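Glycoside hydrolase family 31 (Trueperella pyogenes, PDB 5I0F) degrades cycloalternan, probably by hydrolysing its alpha-glucosidic linkages through a covalent glycosyl-enzyme intermediate. Local coordinates at residues L100-D104 / T127-W131; W304-V310 / A366-P370; G177-R181 / R191-V195; R286-M290 / I555-G559; E292-G296 / R633-V637. All coordinates share one frame; numbering follows the deposited sequence.

Contact 1 of 5, residues L100-D104 / T127-W131; sequences LPDQD and TPSHW
The pyrrolidine ring of P128 is wrapped by the turn L100-D104, which meets it with one methyl group and a series of oxygens. L100 brings CD2 to 3.8 Å from P128 CG, the two side chains crossing at about a right angle. Its CG stands opposite the backbone nitrogen (chi1 -173°), and this torsion helps carry the methyl to the proline. The turn's other contacts to the ring are polar: P101 O lies 3.4 Å from P128 CG, and Q103 O lies 3.5 Å from P128 CD. Buried against these ring carbons, Q103 O has no hydrogen-bonding partner in the model. D104 OD1 passes alongside T127, 3.5 Å from its CA.

Two waters join the segments where direct polar bonds are absent. One donates to both D102 OD1 and P128 O and also bonds H130 ND1, lying in the plane of the imidazole at its edge; the second donates to D104 OD1 and P128 O. P128 O is thus gripped by two waters. D102 is the centre of an inverse gamma turn, closed by a weak bond from Q103 N to P101 O, and this bend presents both carbonyls to the proline. D104 OD2 is held separately by S157 OG.

The turn connects strands 91-97 and 105-113 of the N-terminal beta domain, while 127-131 leads out of strand 118-126 into strand 130-132, which pairs with strand 152-155 in the next sheet.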
# COMPACT_ATOMS: atom_id res chain seq x y z
N LEU A 100 4.86 20.65 -30.35
CA LEU A 100 4.60 19.49 -31.20
C LEU A 100 3.51 19.78 -32.22
O LEU A 100 2.40 20.13 -31.84
CB LEU A 100 4.18 18.30 -30.33
CG LEU A 100 4.02 16.96 -31.05
CD1 LEU A 100 5.37 16.44 -31.54
CD2 LEU A 100 3.35 15.97 -30.11
N PRO A 101 3.82 19.65 -33.52
CA PRO A 101 2.76 19.87 -34.52
C PRO A 101 1.59 18.90 -34.34
O PRO A 101 1.80 17.74 -33.94
CB PRO A 101 3.47 19.61 -35.85
CG PRO A 101 4.90 19.90 -35.59
CD PRO A 101 5.15 19.53 -34.15
N ASP A 102 0.37 19.35 -34.64
CA ASP A 102 -0.81 18.48 -34.60
C ASP A 102 -0.95 17.72 -35.93
O ASP A 102 -1.93 17.86 -36.65
CB ASP A 102 -2.08 19.31 -34.30
CG ASP A 102 -3.27 18.44 -33.86
OD1 ASP A 102 -3.16 17.20 -33.83
OD2 ASP A 102 -4.33 19.00 -33.52
N GLN A 103 0.06 16.91 -36.25
CA GLN A 103 0.07 16.09 -37.46
C GLN A 103 0.62 14.72 -37.05
O GLN A 103 1.56 14.65 -36.26
CB GLN A 103 0.96 16.70 -38.54
CG GLN A 103 0.66 18.15 -38.91
CD GLN A 103 1.65 18.74 -39.90
OE1 GLN A 103 2.53 18.04 -40.42
NE2 GLN A 103 1.52 20.04 -40.19
N ASP A 104 0.02 13.66 -37.58
CA ASP A 104 0.54 12.32 -37.32
C ASP A 104 1.85 12.09 -38.07
O ASP A 104 2.09 12.68 -39.13
CB ASP A 104 -0.47 11.25 -37.69
CG ASP A 104 -1.70 11.28 -36.81
OD1 ASP A 104 -1.69 11.97 -35.77
OD2 ASP A 104 -2.69 10.61 -37.18
N THR A 127 1.25 10.01 -32.77
CA THR A 127 -0.13 10.48 -33.00
C THR A 127 -0.49 11.45 -31.88
O THR A 127 -1.02 11.05 -30.85
CB THR A 127 -1.13 9.33 -33.04
OG1 THR A 127 -1.04 8.58 -31.83
CG2 THR A 127 -0.85 8.41 -34.20
N PRO A 128 -0.20 12.74 -32.09
CA PRO A 128 -0.46 13.74 -31.06
C PRO A 128 -1.94 13.84 -30.69
O PRO A 128 -2.83 13.62 -31.53
CB PRO A 128 0.02 15.04 -31.69
CG PRO A 128 0.98 14.64 -32.74
CD PRO A 128 0.48 13.32 -33.26
N SER A 129 -2.17 14.14 -29.42
CA SER A 129 -3.48 14.29 -28.85
C SER A 129 -3.79 15.76 -28.58
O SER A 129 -2.89 16.60 -28.50
CB SER A 129 -3.57 13.51 -27.52
OG SER A 129 -3.53 12.11 -27.74
N HIS A 130 -5.08 16.06 -28.47
CA HIS A 130 -5.56 17.38 -28.06
C HIS A 130 -6.81 17.21 -27.20
O HIS A 130 -7.48 16.18 -27.27
CB HIS A 130 -5.83 18.28 -29.27
CG HIS A 130 -7.00 17.87 -30.11
ND1 HIS A 130 -6.90 16.89 -31.08
CD2 HIS A 130 -8.27 18.31 -30.15
CE1 HIS A 130 -8.07 16.74 -31.67
NE2 HIS A 130 -8.92 17.59 -31.13
N TRP A 131 -7.09 18.22 -26.40
CA TRP A 131 -8.27 18.21 -25.53
C TRP A 131 -9.48 18.71 -26.30
O TRP A 131 -9.44 19.77 -26.92
CB TRP A 131 -8.05 19.05 -24.27
CG TRP A 131 -7.06 18.46 -23.32
CD1 TRP A 131 -5.76 18.86 -23.13
CD2 TRP A 131 -7.28 17.38 -22.40
NE1 TRP A 131 -5.16 18.10 -22.18
CE2 TRP A 131 -6.06 17.17 -21.71
CE3 TRP A 131 -8.38 16.56 -22.09
CZ2 TRP A 131 -5.91 16.18 -20.72
CZ3 TRP A 131 -8.23 15.58 -21.11
CH2 TRP A 131 -7.00 15.40 -20.44
O HOH W 1 -4.81 15.56 -32.11
O HOH W 2 -3.64 12.24 -33.79

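Contact 2 of 5, residues W304-V310 / A366-P370; sequences WNTQSLV and AWPDP
W367 lies with one face against the chain entering helix 307-320, the first helix after barrel strand 297-300 in this family 31 TIM barrel. The packing is tight here: T306 C and Q307 N sit over the indole face, toward its rim, with Q307 N 3.4 Å from W367 CE3. V310 CG2 instead reaches the ring edge, 3.8 Å from W367 CH2. Q307 N donates to A366 O in a nearly straight bond of 2.9 Å (176°), while T306, the N-cap, accepts from L309 N through OG1.

Q307 reaches past the indole with CG opposite its backbone nitrogen (chi1 -167°) and an extended chain beyond. Its amide takes the D369 N-H on an in-plane lone pair of OE1. D369 is itself an N-cap, its OD1 holding G372 N at the start of helix 370-379, so the openings of two successive barrel helices are tied together.

The periphery is looser and hydrated. One water links N305 O to W367 NE1 at the indole edge, and another links S308 N to A366 O. Toward exposed D369 the second amide bond is weak: Q307 NE2 stands 3.2 Å from D369 O, at an N-H...O angle of only 122°.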
# COMPACT_ATOMS: atom_id res chain seq x y z
N TRP A 304 13.76 -13.19 13.55
CA TRP A 304 13.39 -14.44 14.22
C TRP A 304 13.30 -15.50 13.13
O TRP A 304 12.21 -15.77 12.61
CB TRP A 304 12.06 -14.30 14.94
CG TRP A 304 12.04 -13.21 15.95
CD1 TRP A 304 13.11 -12.60 16.55
CD2 TRP A 304 10.88 -12.66 16.54
NE1 TRP A 304 12.68 -11.65 17.44
CE2 TRP A 304 11.31 -11.66 17.44
CE3 TRP A 304 9.51 -12.89 16.38
CZ2 TRP A 304 10.41 -10.91 18.21
CZ3 TRP A 304 8.61 -12.13 17.15
CH2 TRP A 304 9.08 -11.15 18.04
N ASN A 305 14.44 -16.07 12.78
CA ASN A 305 14.54 -16.93 11.61
C ASN A 305 14.86 -18.39 11.93
O ASN A 305 15.31 -19.15 11.07
CB ASN A 305 15.49 -16.36 10.57
CG ASN A 305 16.95 -16.47 10.95
OD1 ASN A 305 17.32 -16.49 12.13
ND2 ASN A 305 17.80 -16.54 9.93
N THR A 306 14.62 -18.78 13.18
CA THR A 306 14.76 -20.16 13.61
C THR A 306 13.68 -20.41 14.62
O THR A 306 13.15 -19.46 15.24
CB THR A 306 16.14 -20.49 14.29
OG1 THR A 306 16.25 -19.80 15.54
CG2 THR A 306 17.30 -20.12 13.42
N GLN A 307 13.37 -21.68 14.81
CA GLN A 307 12.38 -22.10 15.79
C GLN A 307 12.81 -21.68 17.19
O GLN A 307 11.99 -21.22 18.01
CB GLN A 307 12.17 -23.62 15.69
CG GLN A 307 10.95 -24.15 16.42
CD GLN A 307 10.63 -25.60 16.05
OE1 GLN A 307 10.87 -26.04 14.91
NE2 GLN A 307 10.06 -26.34 17.01
N SER A 308 14.11 -21.82 17.45
CA SER A 308 14.69 -21.36 18.70
C SER A 308 14.48 -19.87 18.95
O SER A 308 14.10 -19.47 20.06
CB SER A 308 16.19 -21.68 18.74
OG SER A 308 16.72 -21.35 19.99
N LEU A 309 14.72 -19.05 17.94
CA LEU A 309 14.54 -17.59 18.11
C LEU A 309 13.08 -17.19 18.35
O LEU A 309 12.81 -16.31 19.16
CB LEU A 309 15.13 -16.82 16.95
CG LEU A 309 16.66 -16.84 16.91
CD1 LEU A 309 17.17 -16.49 15.51
CD2 LEU A 309 17.25 -15.91 17.97
N VAL A 310 12.14 -17.86 17.67
CA VAL A 310 10.72 -17.56 17.86
C VAL A 310 10.31 -17.93 19.28
O VAL A 310 9.71 -17.11 20.01
CB VAL A 310 9.82 -18.29 16.83
CG1 VAL A 310 8.35 -18.13 17.20
CG2 VAL A 310 10.08 -17.76 15.42
N ALA A 366 17.17 -25.28 11.19
CA ALA A 366 16.59 -24.07 11.73
C ALA A 366 15.20 -24.31 12.31
O ALA A 366 14.82 -23.64 13.28
CB ALA A 366 16.54 -23.00 10.65
N TRP A 367 14.46 -25.26 11.72
CA TRP A 367 13.09 -25.61 12.16
C TRP A 367 12.97 -27.15 12.35
O TRP A 367 12.52 -27.85 11.46
CB TRP A 367 12.04 -25.10 11.15
CG TRP A 367 12.23 -23.63 10.83
CD1 TRP A 367 12.98 -23.12 9.84
CD2 TRP A 367 11.69 -22.53 11.55
NE1 TRP A 367 12.95 -21.75 9.88
CE2 TRP A 367 12.15 -21.36 10.92
CE3 TRP A 367 10.84 -22.40 12.66
CZ2 TRP A 367 11.84 -20.08 11.38
CZ3 TRP A 367 10.49 -21.13 13.09
CH2 TRP A 367 11.00 -19.99 12.46
N PRO A 368 13.38 -27.67 13.53
CA PRO A 368 13.36 -29.12 13.74
C PRO A 368 11.97 -29.73 13.85
O PRO A 368 11.84 -30.92 13.62
CB PRO A 368 14.17 -29.31 15.05
CG PRO A 368 14.11 -28.00 15.72
CD PRO A 368 14.07 -26.97 14.64
N ASP A 369 10.95 -28.94 14.17
CA ASP A 369 9.58 -29.47 14.25
C ASP A 369 8.58 -28.31 14.15
O ASP A 369 8.01 -27.88 15.16
CB ASP A 369 9.45 -30.27 15.56
CG ASP A 369 8.16 -31.08 15.67
OD1 ASP A 369 7.25 -30.97 14.83
OD2 ASP A 369 8.06 -31.83 16.67
N PRO A 370 8.37 -27.76 12.93
CA PRO A 370 7.47 -26.62 12.84
C PRO A 370 6.05 -26.97 13.28
O PRO A 370 5.40 -26.15 13.93
CB PRO A 370 7.55 -26.21 11.35
CG PRO A 370 8.17 -27.36 10.65
CD PRO A 370 9.02 -28.08 11.65
O HOH W 3 14.48 -19.61 8.48
O HOH W 4 15.83 -23.66 15.87

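Contact 3 of 5, residues G177-R181 / R191-V195; sequences GFGER and RLDSV
Hydrogen bonds from the R181 guanidinium carry the polar side of this buried contact. R181 NH2 reaches across to D193 O at 2.8 Å (149°), and NH1 adds a weak bond to the same oxygen at 3.2 Å. NE and NH2 together also grip F178 O side-on, and F178 O lies 2° out of the guanidinium plane. With chi2 bent to -75°, the chain of R181 folds back toward its own segment, where F178 O occupies one edge of the group and D193 O another. Two buried carbonyls therefore hold the guanidinium in place and fix its rotation.

The contact lies where two beta-sheets meet: strand 174-179 is the outermost strand of one, strand 191-194 of the other, and the chain turns a corner at F178.

Apolar contact is concentrated at a single methyl. L192 CD1 sits over the centre of the guanidinium face, 3.6 Å from R181 CZ, and touches F178 CG at 3.7 Å, the F178 and L192 side chains crossing at about a right angle.

Water and outside partners complete the polar set. A water accepts from R181 NH1 and D193 N. The D193 carboxylate is engaged by Y13 OH and by a salt bridge to R235, while S194 OG bonds M213 O.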
# COMPACT_ATOMS: atom_id res chain seq x y z
N GLY A 177 -10.69 11.06 2.17
CA GLY A 177 -10.71 9.81 1.45
C GLY A 177 -9.50 9.59 0.58
O GLY A 177 -8.36 9.96 0.94
N PHE A 178 -9.78 9.00 -0.57
CA PHE A 178 -8.79 8.55 -1.53
C PHE A 178 -7.93 7.40 -1.01
O PHE A 178 -6.81 7.19 -1.50
CB PHE A 178 -7.94 9.71 -2.03
CG PHE A 178 -8.75 10.88 -2.54
CD1 PHE A 178 -9.48 10.78 -3.70
CD2 PHE A 178 -8.75 12.09 -1.86
CE1 PHE A 178 -10.21 11.84 -4.18
CE2 PHE A 178 -9.46 13.17 -2.35
CZ PHE A 178 -10.21 13.04 -3.50
N GLY A 179 -8.49 6.65 -0.05
CA GLY A 179 -7.83 5.50 0.54
C GLY A 179 -6.97 5.90 1.73
O GLY A 179 -7.20 6.91 2.38
N GLU A 180 -5.96 5.08 2.00
CA GLU A 180 -5.04 5.34 3.12
C GLU A 180 -4.07 6.47 2.72
O GLU A 180 -3.31 6.34 1.75
CB GLU A 180 -4.31 4.06 3.49
CG GLU A 180 -3.23 4.19 4.59
CD GLU A 180 -2.47 2.90 4.78
OE1 GLU A 180 -2.16 2.23 3.74
OE2 GLU A 180 -2.18 2.53 5.96
N ARG A 181 -4.11 7.58 3.47
CA ARG A 181 -3.25 8.72 3.19
C ARG A 181 -2.46 9.09 4.43
O ARG A 181 -2.94 8.94 5.54
CB ARG A 181 -4.07 9.93 2.68
CG ARG A 181 -4.87 9.65 1.42
CD ARG A 181 -3.95 9.61 0.21
NE ARG A 181 -4.55 8.94 -0.93
CZ ARG A 181 -4.05 8.93 -2.17
NH1 ARG A 181 -2.92 9.57 -2.47
NH2 ARG A 181 -4.70 8.26 -3.10
N ARG A 191 -3.14 18.34 -4.55
CA ARG A 191 -3.22 17.56 -5.78
C ARG A 191 -2.63 16.19 -5.47
O ARG A 191 -1.55 16.08 -4.88
CB ARG A 191 -2.44 18.20 -6.92
CG ARG A 191 -2.86 19.64 -7.23
CD ARG A 191 -2.03 20.27 -8.35
NE ARG A 191 -2.43 21.67 -8.50
CZ ARG A 191 -1.98 22.71 -7.79
NH1 ARG A 191 -1.03 22.57 -6.87
NH2 ARG A 191 -2.49 23.93 -8.01
N LEU A 192 -3.33 15.14 -5.87
CA LEU A 192 -2.89 13.77 -5.59
C LEU A 192 -3.33 12.83 -6.70
O LEU A 192 -3.86 13.27 -7.71
CB LEU A 192 -3.43 13.33 -4.23
CG LEU A 192 -4.95 13.28 -4.16
CD1 LEU A 192 -5.40 12.05 -3.43
CD2 LEU A 192 -5.54 14.51 -3.52
N ASP A 193 -3.09 11.54 -6.53
CA ASP A 193 -3.58 10.55 -7.47
C ASP A 193 -3.86 9.25 -6.73
O ASP A 193 -3.59 9.15 -5.53
CB ASP A 193 -2.61 10.41 -8.69
CG ASP A 193 -1.29 9.69 -8.38
OD1 ASP A 193 -0.88 9.54 -7.20
OD2 ASP A 193 -0.64 9.24 -9.35
N SER A 194 -4.47 8.30 -7.43
CA SER A 194 -4.78 6.99 -6.91
C SER A 194 -4.21 5.92 -7.83
O SER A 194 -4.86 5.52 -8.82
CB SER A 194 -6.29 6.83 -6.69
OG SER A 194 -6.66 7.60 -5.53
N VAL A 195 -2.99 5.50 -7.50
CA VAL A 195 -2.27 4.43 -8.17
C VAL A 195 -1.54 3.63 -7.10
O VAL A 195 -0.92 4.20 -6.21
CB VAL A 195 -1.31 4.95 -9.28
CG1 VAL A 195 -0.18 5.83 -8.74
CG2 VAL A 195 -0.72 3.79 -10.08
O HOH W 5 -1.01 10.41 -4.63

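Contact 4 of 5, residues R286-M290 / I555-G559; sequences RPAEM and ILYWG
With chi1 at -55°, Y557 swings its phenol opposite its own carbonyl carbon and out to the loop R286-M290. M290, with CG opposite its carbonyl carbon (chi1 -74°), lays that methylene over the ring, and the bend at chi2 sets where SD goes. The methylene makes a CH-pi contact, M290 CG lying 3.7 Å from the centroid of the Y557 ring and 21° off the normal. M290 SD stands farther off above the same face, a Met-aromatic contact at a distance of 5.1 Å from that centroid. The opposite face is taken by L556 CD2, the preceding residue, so the phenol is sandwiched between a methionine methylene and a leucine methyl.

P287 packs beside this sandwich. Its CB is 3.8 Å from L556 CD2 and 4.0 Å from Y557 CE2, the proline and leucine side chains crossing at about a right angle.

At the ring edge, Y557 OH donates to A288 O over 2.7 Å, in the carbonyl plane. A water donates to the same hydroxyl and accepts from M290 N.

The loop R286-M290 precedes the first strand of the TIM barrel, and Y557 belongs to the run that forms strand 558-561, the seventh. P287 and L556 both also touch L644 of helix 617-646. The hydroxyl thus gives its proton to the loop and receives one from water; these bonds at its end, with both ring faces packed, should keep the phenol from rotating.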
# COMPACT_ATOMS: atom_id res chain seq x y z
N ARG A 286 -17.73 -5.13 1.85
CA ARG A 286 -17.74 -4.77 3.27
C ARG A 286 -16.74 -5.61 4.06
O ARG A 286 -16.48 -6.73 3.68
CB ARG A 286 -19.13 -5.00 3.85
CG ARG A 286 -20.13 -3.93 3.44
CD ARG A 286 -21.53 -4.24 3.91
NE ARG A 286 -22.43 -3.18 3.46
CZ ARG A 286 -22.63 -2.01 4.07
NH1 ARG A 286 -22.00 -1.70 5.21
NH2 ARG A 286 -23.48 -1.15 3.54
N PRO A 287 -16.21 -5.09 5.19
CA PRO A 287 -15.35 -5.93 6.04
C PRO A 287 -16.02 -7.23 6.49
O PRO A 287 -17.24 -7.26 6.71
CB PRO A 287 -15.02 -5.04 7.25
CG PRO A 287 -15.78 -3.78 7.09
CD PRO A 287 -16.42 -3.74 5.74
N ALA A 288 -15.20 -8.27 6.57
CA ALA A 288 -15.58 -9.62 7.00
C ALA A 288 -15.63 -9.71 8.53
O ALA A 288 -14.96 -8.93 9.21
CB ALA A 288 -14.51 -10.59 6.47
N GLU A 289 -16.38 -10.68 9.06
CA GLU A 289 -16.27 -11.04 10.49
C GLU A 289 -14.87 -11.62 10.78
O GLU A 289 -14.32 -12.37 9.96
CB GLU A 289 -17.29 -12.09 10.89
CG GLU A 289 -18.77 -11.69 10.78
CD GLU A 289 -19.55 -12.66 9.92
OE1 GLU A 289 -20.59 -13.14 10.32
OE2 GLU A 289 -19.10 -12.95 8.80
N MET A 290 -14.32 -11.30 11.95
CA MET A 290 -12.98 -11.77 12.34
C MET A 290 -13.02 -12.40 13.72
O MET A 290 -13.88 -12.09 14.52
CB MET A 290 -11.98 -10.61 12.32
CG MET A 290 -11.56 -10.18 10.92
SD MET A 290 -10.51 -11.42 10.14
CE MET A 290 -10.72 -11.06 8.42
N ILE A 555 -11.52 0.48 5.40
CA ILE A 555 -10.48 -0.44 5.83
C ILE A 555 -10.56 -0.45 7.35
O ILE A 555 -10.03 0.44 8.02
CB ILE A 555 -9.08 0.01 5.37
CG1 ILE A 555 -8.98 0.05 3.84
CG2 ILE A 555 -7.99 -0.91 5.93
CD1 ILE A 555 -9.15 -1.28 3.14
N LEU A 556 -11.25 -1.46 7.88
CA LEU A 556 -11.62 -1.53 9.30
C LEU A 556 -10.49 -2.04 10.20
O LEU A 556 -10.24 -1.47 11.26
CB LEU A 556 -12.85 -2.43 9.45
CG LEU A 556 -13.53 -2.62 10.81
CD1 LEU A 556 -14.05 -1.29 11.28
CD2 LEU A 556 -14.69 -3.60 10.73
N TYR A 557 -9.86 -3.14 9.79
CA TYR A 557 -8.90 -3.85 10.63
C TYR A 557 -7.48 -3.40 10.27
O TYR A 557 -6.73 -4.10 9.58
CB TYR A 557 -9.06 -5.37 10.43
CG TYR A 557 -10.45 -5.93 10.65
CD1 TYR A 557 -10.94 -6.10 11.94
CD2 TYR A 557 -11.25 -6.34 9.59
CE1 TYR A 557 -12.21 -6.62 12.17
CE2 TYR A 557 -12.52 -6.86 9.80
CZ TYR A 557 -12.98 -7.03 11.09
OH TYR A 557 -14.22 -7.55 11.35
N TRP A 558 -7.13 -2.21 10.74
CA TRP A 558 -5.92 -1.54 10.39
C TRP A 558 -4.98 -1.49 11.58
O TRP A 558 -5.40 -1.29 12.71
CB TRP A 558 -6.25 -0.12 9.92
CG TRP A 558 -5.07 0.73 9.60
CD1 TRP A 558 -4.53 0.96 8.39
CD2 TRP A 558 -4.28 1.48 10.54
NE1 TRP A 558 -3.44 1.80 8.49
CE2 TRP A 558 -3.27 2.13 9.81
CE3 TRP A 558 -4.34 1.67 11.93
CZ2 TRP A 558 -2.35 2.98 10.41
CZ3 TRP A 558 -3.41 2.49 12.52
CH2 TRP A 558 -2.42 3.13 11.77
N GLY A 559 -3.70 -1.62 11.30
CA GLY A 559 -2.65 -1.34 12.28
C GLY A 559 -1.39 -0.82 11.63
O GLY A 559 -1.38 -0.40 10.47
O HOH W 6 -15.46 -9.16 13.45

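Contact 5 of 5, residues E292-G296 / R633-V637; sequences EWIFG and RPYLV
A short 3-10 turn, 292-295, leads into the first strand of the TIM barrel, 297-300, and packs against helix 617-646, which follows the eighth strand, 587-590. The contact thus joins the run into the first strand to a helix that comes after the last.

F295 forms the apolar centre. L636 CB lies over one face of its ring in a CH-pi contact, 4.0 Å from the F295 centroid and 13° off the normal, while I294 CG1 covers the opposite face. L636 CD1 reaches back to F295 CB at 3.9 Å. V637 CG2 bridges two residues of the turn, touching E292 CB at 3.7 Å and F295 CD2 at 4.0 Å.

Beside this cluster, E292 and R633 form a salt bridge. The glutamate doubles back, with CG in the crowded position between backbone nitrogen and carbonyl carbon (chi1 59°) and a further bend at chi2. R633 bends at chi3, and its guanidinium meets the carboxylate nearly coplanar, the two planes 14° apart. NH1 approaches OE1 from the syn side, somewhat out of the carboxylate plane. The charge of R633 has a second partner, since NH2 is bridged to E630 one turn earlier in the same helix.

One guanidinium face lies over the backbone at F295 C and G296 N, and R633 NH2 is 3.4 Å from G296 CA. A water accepts from R633 NE and donates to F295 O, which also takes a bond from R629 NE. The salt bridge itself is short: R633 NH1 stands 2.6 Å from E292 OE1.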
# COMPACT_ATOMS: atom_id res chain seq x y z
N GLU A 292 -11.82 -13.14 17.63
CA GLU A 292 -11.40 -12.20 18.70
C GLU A 292 -9.88 -12.12 18.92
O GLU A 292 -9.37 -11.09 19.37
CB GLU A 292 -12.10 -12.50 20.04
CG GLU A 292 -11.90 -13.89 20.63
CD GLU A 292 -10.54 -14.13 21.29
OE1 GLU A 292 -10.05 -13.19 21.99
OE2 GLU A 292 -9.96 -15.26 21.15
N TRP A 293 -9.17 -13.20 18.60
CA TRP A 293 -7.71 -13.22 18.82
C TRP A 293 -6.92 -12.21 17.99
O TRP A 293 -5.78 -11.91 18.34
CB TRP A 293 -7.10 -14.63 18.67
CG TRP A 293 -7.38 -15.39 17.36
CD1 TRP A 293 -8.33 -16.36 17.17
CD2 TRP A 293 -6.68 -15.28 16.11
NE1 TRP A 293 -8.26 -16.85 15.89
CE2 TRP A 293 -7.28 -16.19 15.21
CE3 TRP A 293 -5.60 -14.50 15.67
CZ2 TRP A 293 -6.83 -16.35 13.90
CZ3 TRP A 293 -5.15 -14.67 14.34
CH2 TRP A 293 -5.78 -15.58 13.48
N ILE A 294 -7.51 -11.64 16.93
CA ILE A 294 -6.83 -10.57 16.20
C ILE A 294 -6.59 -9.31 17.05
O ILE A 294 -5.73 -8.50 16.71
CB ILE A 294 -7.47 -10.19 14.85
CG1 ILE A 294 -8.84 -9.54 15.01
CG2 ILE A 294 -7.52 -11.41 13.92
CD1 ILE A 294 -9.26 -8.68 13.85
N PHE A 295 -7.31 -9.17 18.17
CA PHE A 295 -7.25 -7.97 19.00
C PHE A 295 -6.24 -7.99 20.13
O PHE A 295 -6.11 -6.98 20.84
CB PHE A 295 -8.64 -7.65 19.53
CG PHE A 295 -9.60 -7.26 18.46
CD1 PHE A 295 -9.37 -6.14 17.68
CD2 PHE A 295 -10.75 -7.98 18.25
CE1 PHE A 295 -10.26 -5.77 16.68
CE2 PHE A 295 -11.66 -7.62 17.25
CZ PHE A 295 -11.40 -6.52 16.47
N GLY A 296 -5.52 -9.10 20.32
CA GLY A 296 -4.41 -9.11 21.28
C GLY A 296 -3.13 -8.52 20.66
O GLY A 296 -3.13 -8.09 19.52
N ARG A 633 -10.43 -5.85 25.09
CA ARG A 633 -10.86 -6.85 24.10
C ARG A 633 -12.38 -6.93 23.91
O ARG A 633 -12.83 -6.92 22.77
CB ARG A 633 -10.32 -8.26 24.37
CG ARG A 633 -10.53 -9.12 23.12
CD ARG A 633 -9.64 -10.32 22.94
NE ARG A 633 -8.23 -10.17 23.35
CZ ARG A 633 -7.32 -11.12 23.14
NH1 ARG A 633 -7.66 -12.24 22.50
NH2 ARG A 633 -6.06 -10.96 23.57
N PRO A 634 -13.16 -7.02 25.01
CA PRO A 634 -14.63 -7.10 24.84
C PRO A 634 -15.20 -5.87 24.13
O PRO A 634 -16.12 -6.00 23.34
CB PRO A 634 -15.18 -7.20 26.25
CG PRO A 634 -14.01 -7.32 27.17
CD PRO A 634 -12.75 -7.15 26.42
N TYR A 635 -14.65 -4.69 24.41
CA TYR A 635 -15.04 -3.46 23.73
C TYR A 635 -14.70 -3.50 22.22
O TYR A 635 -15.53 -3.13 21.39
CB TYR A 635 -14.35 -2.25 24.38
CG TYR A 635 -14.75 -0.92 23.77
CD1 TYR A 635 -15.99 -0.34 24.05
CD2 TYR A 635 -13.89 -0.24 22.90
CE1 TYR A 635 -16.37 0.88 23.49
CE2 TYR A 635 -14.25 0.97 22.34
CZ TYR A 635 -15.49 1.53 22.62
OH TYR A 635 -15.82 2.72 22.03
N LEU A 636 -13.49 -3.92 21.89
CA LEU A 636 -13.07 -4.03 20.49
C LEU A 636 -13.96 -5.02 19.72
O LEU A 636 -14.39 -4.74 18.60
CB LEU A 636 -11.61 -4.45 20.38
CG LEU A 636 -10.55 -3.45 20.83
CD1 LEU A 636 -9.19 -4.09 21.00
CD2 LEU A 636 -10.46 -2.31 19.83
N VAL A 637 -14.23 -6.17 20.34
CA VAL A 637 -15.09 -7.18 19.73
C VAL A 637 -16.51 -6.63 19.49
O VAL A 637 -17.06 -6.78 18.38
CB VAL A 637 -15.14 -8.48 20.57
CG1 VAL A 637 -16.25 -9.42 20.11
CG2 VAL A 637 -13.81 -9.21 20.51
O HOH W 7 -7.57 -7.23 23.25

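Contacts 4 and 5 are neighbours, with centres 12 Å apart, and they meet where Y557 CD1 packs 3.6 Å from I294 CD1; their segments alternate along the chain, tying the run into the first barrel strand to late barrel elements. Contact 3 joins this group through a probable hydrogen bond from W558 NE1 to E180 OE2 (2.9 Å), linking the beta-sheet region to the barrel. Contact 1 is remote, its centre 62 Å from that of contact 2, yet it reaches the same six-stranded sheet as contact 3. Contact 2 lies near the bound sugar, with the N305 side chain about 7 Å from a glucose unit.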